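Local coordinates for Non-structural protein 2 (Human rotavirus C, PDB 2GU0) that probably binds single-stranded RNA, hydrolyses nucleoside triphosphates and unwinds RNA helices as an octamer, serving genome replication and packaging in viral factories, at residues A2-E14 with Q98-H110. Sequence-based numbering, arbitrary orientation.
Sequences AELACFVSFSLTE and QFDIVKTVVQVRH
Ala2 and Val106 begin the join: Val106 N donates to Ala2 O at 2.8 Å, with an almost straight N-H...O (176°). Two residues along, Leu4 N reaches Thr104 O, also at 2.8 Å but more bent; the two bonds flank the single beta bridge of Glu3 with Val105. Thr104 is itself pinned, since its OG1 donates back to Ile101 O at 2.6 Å and shares that carbonyl with its own backbone N.

Side chains close both ends. At one, the rings of Phe10 and Phe99 meet edge to edge, Phe10 CZ lying 3.5 Å from Phe99 CD1. Phe10 holds CG between its backbone N and carbonyl carbon (chi1 58°), which turns the ring to the 98-110 side, where Val102 CG2 also abuts its edge, 3.5 Å from Phe10 CE2; Phe97 meets the same ring. At the other end, Val108 points CG2 at Phe7 CZ, 4.1 Å away, approaching obliquely. With CG anti to the backbone N (chi1 -178°), Leu4 carries CD1 out to Val106 CG2, while the side chain also touches Leu87 of helix 74-90. Glu3 CG passes beside Lys103 O, and its bent chain carries the carboxylate off to a salt bridge with Arg60.

A short backbone bridge flanked by apolar contacts thus ties the N-terminus to the segment leading into helix 108-119, where Gln107, at the N-cap, Val108 and Arg109 are predicted to bind ATP.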
loop_
_atom_site.group_PDB
_atom_site.type_symbol
_atom_site.label_atom_id
_atom_site.label_comp_id
_atom_site.label_asym_id
_atom_site.label_seq_id
_atom_site.Cartn_x
_atom_site.Cartn_y
_atom_site.Cartn_z
ATOM N N ALA A 2 -10.033 8.654 -37.141
ATOM C CA ALA A 2 -11.044 7.570 -37.281
ATOM C C ALA A 2 -12.400 8.138 -37.722
ATOM O O ALA A 2 -12.670 9.322 -37.541
ATOM C CB ALA A 2 -11.181 6.830 -35.962
ATOM N N GLU A 3 -13.237 7.294 -38.323
ATOM C CA GLU A 3 -14.556 7.713 -38.780
ATOM C C GLU A 3 -15.526 7.691 -37.596
ATOM O O GLU A 3 -15.385 6.868 -36.697
ATOM C CB GLU A 3 -15.054 6.783 -39.887
ATOM C CG GLU A 3 -14.258 6.849 -41.202
ATOM C CD GLU A 3 -12.895 6.149 -41.140
ATOM O OE1 GLU A 3 -12.211 6.098 -42.194
ATOM O OE2 GLU A 3 -12.515 5.648 -40.049
ATOM N N LEU A 4 -16.510 8.585 -37.590
ATOM C CA LEU A 4 -17.463 8.647 -36.480
ATOM C C LEU A 4 -18.004 7.272 -36.142
ATOM O O LEU A 4 -18.341 7.011 -34.989
ATOM C CB LEU A 4 -18.623 9.595 -36.809
ATOM C CG LEU A 4 -19.701 9.837 -35.742
ATOM C CD1 LEU A 4 -19.060 10.274 -34.433
ATOM C CD2 LEU A 4 -20.670 10.900 -36.226
ATOM N N ALA A 5 -18.070 6.401 -37.149
ATOM C CA ALA A 5 -18.571 5.036 -36.991
ATOM C C ALA A 5 -17.663 4.123 -36.161
ATOM O O ALA A 5 -17.979 2.953 -35.955
ATOM C CB ALA A 5 -18.804 4.400 -38.357
ATOM N N CYS A 6 -16.528 4.634 -35.710
ATOM C CA CYS A 6 -15.649 3.824 -34.888
ATOM C C CYS A 6 -16.037 4.052 -33.442
ATOM O O CYS A 6 -15.513 3.402 -32.545
ATOM C CB CYS A 6 -14.197 4.233 -35.065
ATOM S SG CYS A 6 -13.528 3.966 -36.692
ATOM N N PHE A 7 -16.970 4.972 -33.217
ATOM C CA PHE A 7 -17.395 5.289 -31.864
ATOM C C PHE A 7 -18.881 5.183 -31.561
ATOM O O PHE A 7 -19.256 5.012 -30.399
ATOM C CB PHE A 7 -16.946 6.696 -31.505
ATOM C CG PHE A 7 -15.502 6.945 -31.747
ATOM C CD1 PHE A 7 -15.071 7.454 -32.959
ATOM C CD2 PHE A 7 -14.569 6.675 -30.761
ATOM C CE1 PHE A 7 -13.730 7.696 -33.187
ATOM C CE2 PHE A 7 -13.217 6.914 -30.980
ATOM C CZ PHE A 7 -12.796 7.427 -32.198
ATOM N N VAL A 8 -19.726 5.298 -32.583
ATOM C CA VAL A 8 -21.166 5.252 -32.369
ATOM C C VAL A 8 -21.970 4.577 -33.472
ATOM O O VAL A 8 -21.640 4.676 -34.658
ATOM C CB VAL A 8 -21.727 6.668 -32.222
ATOM C CG1 VAL A 8 -21.068 7.374 -31.074
ATOM C CG2 VAL A 8 -21.485 7.444 -33.500
ATOM N N SER A 9 -23.031 3.881 -33.076
ATOM C CA SER A 9 -23.924 3.234 -34.032
ATOM C C SER A 9 -25.230 4.002 -33.890
ATOM O O SER A 9 -25.354 4.825 -32.978
ATOM C CB SER A 9 -24.112 1.753 -33.699
ATOM O OG SER A 9 -24.471 1.571 -32.353
ATOM N N PHE A 10 -26.204 3.755 -34.761
ATOM C CA PHE A 10 -27.454 4.509 -34.668
ATOM C C PHE A 10 -28.720 3.704 -34.921
ATOM O O PHE A 10 -28.678 2.576 -35.405
ATOM C CB PHE A 10 -27.409 5.681 -35.648
ATOM C CG PHE A 10 -27.201 5.255 -37.069
ATOM C CD1 PHE A 10 -28.247 4.715 -37.806
ATOM C CD2 PHE A 10 -25.938 5.314 -37.643
ATOM C CE1 PHE A 10 -28.029 4.231 -39.096
ATOM C CE2 PHE A 10 -25.714 4.832 -38.929
ATOM C CZ PHE A 10 -26.762 4.290 -39.654
ATOM N N SER A 11 -29.850 4.318 -34.580
ATOM C CA SER A 11 -31.167 3.726 -34.760
ATOM C C SER A 11 -32.043 4.808 -35.393
ATOM O O SER A 11 -31.874 5.997 -35.105
ATOM C CB SER A 11 -31.746 3.294 -33.412
ATOM O OG SER A 11 -32.876 2.461 -33.585
ATOM N N LEU A 12 -32.966 4.390 -36.258
ATOM C CA LEU A 12 -33.860 5.306 -36.958
ATOM C C LEU A 12 -35.342 5.054 -36.688
ATOM O O LEU A 12 -36.204 5.610 -37.367
ATOM C CB LEU A 12 -33.605 5.222 -38.462
ATOM C CG LEU A 12 -32.248 5.715 -38.950
ATOM C CD1 LEU A 12 -32.199 5.659 -40.457
ATOM C CD2 LEU A 12 -32.031 7.140 -38.473
ATOM N N THR A 13 -35.641 4.221 -35.698
ATOM C CA THR A 13 -37.028 3.910 -35.358
ATOM C C THR A 13 -37.788 5.097 -34.757
ATOM O O THR A 13 -39.016 5.169 -34.856
ATOM C CB THR A 13 -37.106 2.736 -34.362
ATOM O OG1 THR A 13 -36.167 2.948 -33.300
ATOM C CG2 THR A 13 -36.815 1.423 -35.056
ATOM N N GLU A 14 -37.059 6.024 -34.145
ATOM C CA GLU A 14 -37.674 7.190 -33.522
ATOM C C GLU A 14 -37.785 8.403 -34.433
ATOM O O GLU A 14 -37.361 8.386 -35.593
ATOM C CB GLU A 14 -36.901 7.584 -32.264
ATOM C CG GLU A 14 -36.758 6.464 -31.249
ATOM C CD GLU A 14 -38.092 5.846 -30.859
ATOM O OE1 GLU A 14 -38.717 5.169 -31.710
ATOM O OE2 GLU A 14 -38.513 6.041 -29.697
ATOM N N GLN A 98 -28.400 10.902 -43.115
ATOM C CA GLN A 98 -27.574 10.412 -44.210
ATOM C C GLN A 98 -26.484 9.497 -43.663
ATOM O O GLN A 98 -25.575 9.946 -42.971
ATOM C CB GLN A 98 -26.939 11.582 -44.961
ATOM C CG GLN A 98 -27.591 11.890 -46.307
ATOM C CD GLN A 98 -26.800 12.903 -47.120
ATOM O OE1 GLN A 98 -26.857 14.105 -46.857
ATOM N NE2 GLN A 98 -26.039 12.416 -48.099
ATOM N N PHE A 99 -26.581 8.211 -43.977
ATOM C CA PHE A 99 -25.607 7.245 -43.499
ATOM C C PHE A 99 -24.174 7.749 -43.630
ATOM O O PHE A 99 -23.314 7.400 -42.829
ATOM C CB PHE A 99 -25.752 5.914 -44.248
ATOM C CG PHE A 99 -24.753 4.870 -43.818
ATOM C CD1 PHE A 99 -24.822 4.302 -42.546
ATOM C CD2 PHE A 99 -23.708 4.496 -44.660
ATOM C CE1 PHE A 99 -23.863 3.385 -42.120
ATOM C CE2 PHE A 99 -22.743 3.578 -44.240
ATOM C CZ PHE A 99 -22.819 3.023 -42.970
ATOM N N ASP A 100 -23.916 8.574 -44.635
ATOM C CA ASP A 100 -22.574 9.098 -44.846
ATOM C C ASP A 100 -21.960 9.816 -43.646
ATOM O O ASP A 100 -20.739 9.795 -43.472
ATOM C CB ASP A 100 -22.562 10.041 -46.048
ATOM C CG ASP A 100 -22.218 9.331 -47.341
ATOM O OD1 ASP A 100 -21.086 8.811 -47.448
ATOM O OD2 ASP A 100 -23.076 9.292 -48.249
ATOM N N ILE A 101 -22.789 10.455 -42.824
ATOM C CA ILE A 101 -22.278 11.181 -41.664
ATOM C C ILE A 101 -21.345 10.280 -40.849
ATOM O O ILE A 101 -20.294 10.703 -40.366
ATOM C CB ILE A 101 -23.429 11.687 -40.779
ATOM C CG1 ILE A 101 -22.909 12.762 -39.829
ATOM C CG2 ILE A 101 -24.048 10.537 -40.005
ATOM C CD1 ILE A 101 -23.988 13.411 -38.997
ATOM N N VAL A 102 -21.748 9.023 -40.736
ATOM C CA VAL A 102 -21.013 7.988 -40.029
ATOM C C VAL A 102 -19.584 7.783 -40.584
ATOM O O VAL A 102 -18.740 7.162 -39.936
ATOM C CB VAL A 102 -21.834 6.668 -40.110
ATOM C CG1 VAL A 102 -20.953 5.492 -40.454
ATOM C CG2 VAL A 102 -22.556 6.437 -38.809
ATOM N N LYS A 103 -19.304 8.317 -41.769
ATOM C CA LYS A 103 -17.980 8.145 -42.367
ATOM C C LYS A 103 -17.110 9.385 -42.176
ATOM O O LYS A 103 -15.964 9.448 -42.651
ATOM C CB LYS A 103 -18.120 7.792 -43.856
ATOM C CG LYS A 103 -19.096 6.632 -44.095
ATOM C CD LYS A 103 -19.365 6.332 -45.572
ATOM C CE LYS A 103 -18.205 5.590 -46.219
ATOM N NZ LYS A 103 -18.486 5.229 -47.639
ATOM N N THR A 104 -17.658 10.358 -41.455
ATOM C CA THR A 104 -16.950 11.594 -41.165
ATOM C C THR A 104 -15.710 11.327 -40.325
ATOM O O THR A 104 -15.793 10.719 -39.266
ATOM C CB THR A 104 -17.818 12.542 -40.366
ATOM O OG1 THR A 104 -19.031 12.803 -41.077
ATOM C CG2 THR A 104 -17.077 13.831 -40.105
ATOM N N VAL A 105 -14.554 11.772 -40.790
ATOM C CA VAL A 105 -13.343 11.578 -40.020
ATOM C C VAL A 105 -13.392 12.566 -38.872
ATOM O O VAL A 105 -13.626 13.749 -39.069
ATOM C CB VAL A 105 -12.092 11.804 -40.871
ATOM C CG1 VAL A 105 -10.873 11.941 -39.978
ATOM C CG2 VAL A 105 -11.908 10.618 -41.813
ATOM N N VAL A 106 -13.182 12.060 -37.669
ATOM C CA VAL A 106 -13.239 12.854 -36.455
ATOM C C VAL A 106 -11.840 13.223 -35.961
ATOM O O VAL A 106 -10.867 12.535 -36.271
ATOM C CB VAL A 106 -14.022 12.047 -35.382
ATOM C CG1 VAL A 106 -13.449 12.268 -34.015
ATOM C CG2 VAL A 106 -15.480 12.443 -35.410
ATOM N N GLN A 107 -11.742 14.322 -35.214
ATOM C CA GLN A 107 -10.471 14.774 -34.670
ATOM C C GLN A 107 -10.266 14.142 -33.296
ATOM O O GLN A 107 -10.438 14.785 -32.259
ATOM C CB GLN A 107 -10.460 16.291 -34.546
ATOM C CG GLN A 107 -10.694 17.035 -35.844
ATOM C CD GLN A 107 -10.249 18.504 -35.780
ATOM O OE1 GLN A 107 -10.719 19.329 -36.565
ATOM N NE2 GLN A 107 -9.332 18.828 -34.861
ATOM N N VAL A 108 -9.887 12.872 -33.303
ATOM C CA VAL A 108 -9.683 12.096 -32.091
ATOM C C VAL A 108 -8.865 12.711 -30.962
ATOM O O VAL A 108 -9.248 12.608 -29.802
ATOM C CB VAL A 108 -9.059 10.734 -32.426
ATOM C CG1 VAL A 108 -8.931 9.903 -31.162
ATOM C CG2 VAL A 108 -9.912 10.014 -33.467
ATOM N N ARG A 109 -7.737 13.335 -31.282
ATOM C CA ARG A 109 -6.905 13.913 -30.239
ATOM C C ARG A 109 -7.511 15.186 -29.707
ATOM O O ARG A 109 -7.330 15.533 -28.538
ATOM C CB ARG A 109 -5.500 14.173 -30.764
ATOM C CG ARG A 109 -4.800 12.925 -31.265
ATOM C CD ARG A 109 -3.330 13.187 -31.468
ATOM N NE ARG A 109 -2.750 12.310 -32.477
ATOM C CZ ARG A 109 -3.130 12.298 -33.752
ATOM N NH1 ARG A 109 -4.100 13.115 -34.179
ATOM N NH2 ARG A 109 -2.540 11.474 -34.602
ATOM N N HIS A 110 -8.234 15.882 -30.574
ATOM C CA HIS A 110 -8.914 17.113 -30.199
ATOM C C HIS A 110 -10.019 16.693 -29.211
ATOM O O HIS A 110 -10.142 17.260 -28.134
ATOM C CB HIS A 110 -9.479 17.778 -31.474
ATOM C CG HIS A 110 -10.229 19.058 -31.244
ATOM N ND1 HIS A 110 -10.196 20.101 -32.143
ATOM C CD2 HIS A 110 -11.115 19.423 -30.286
ATOM C CE1 HIS A 110 -11.031 21.050 -31.756
ATOM N NE2 HIS A 110 -11.603 20.663 -30.631
#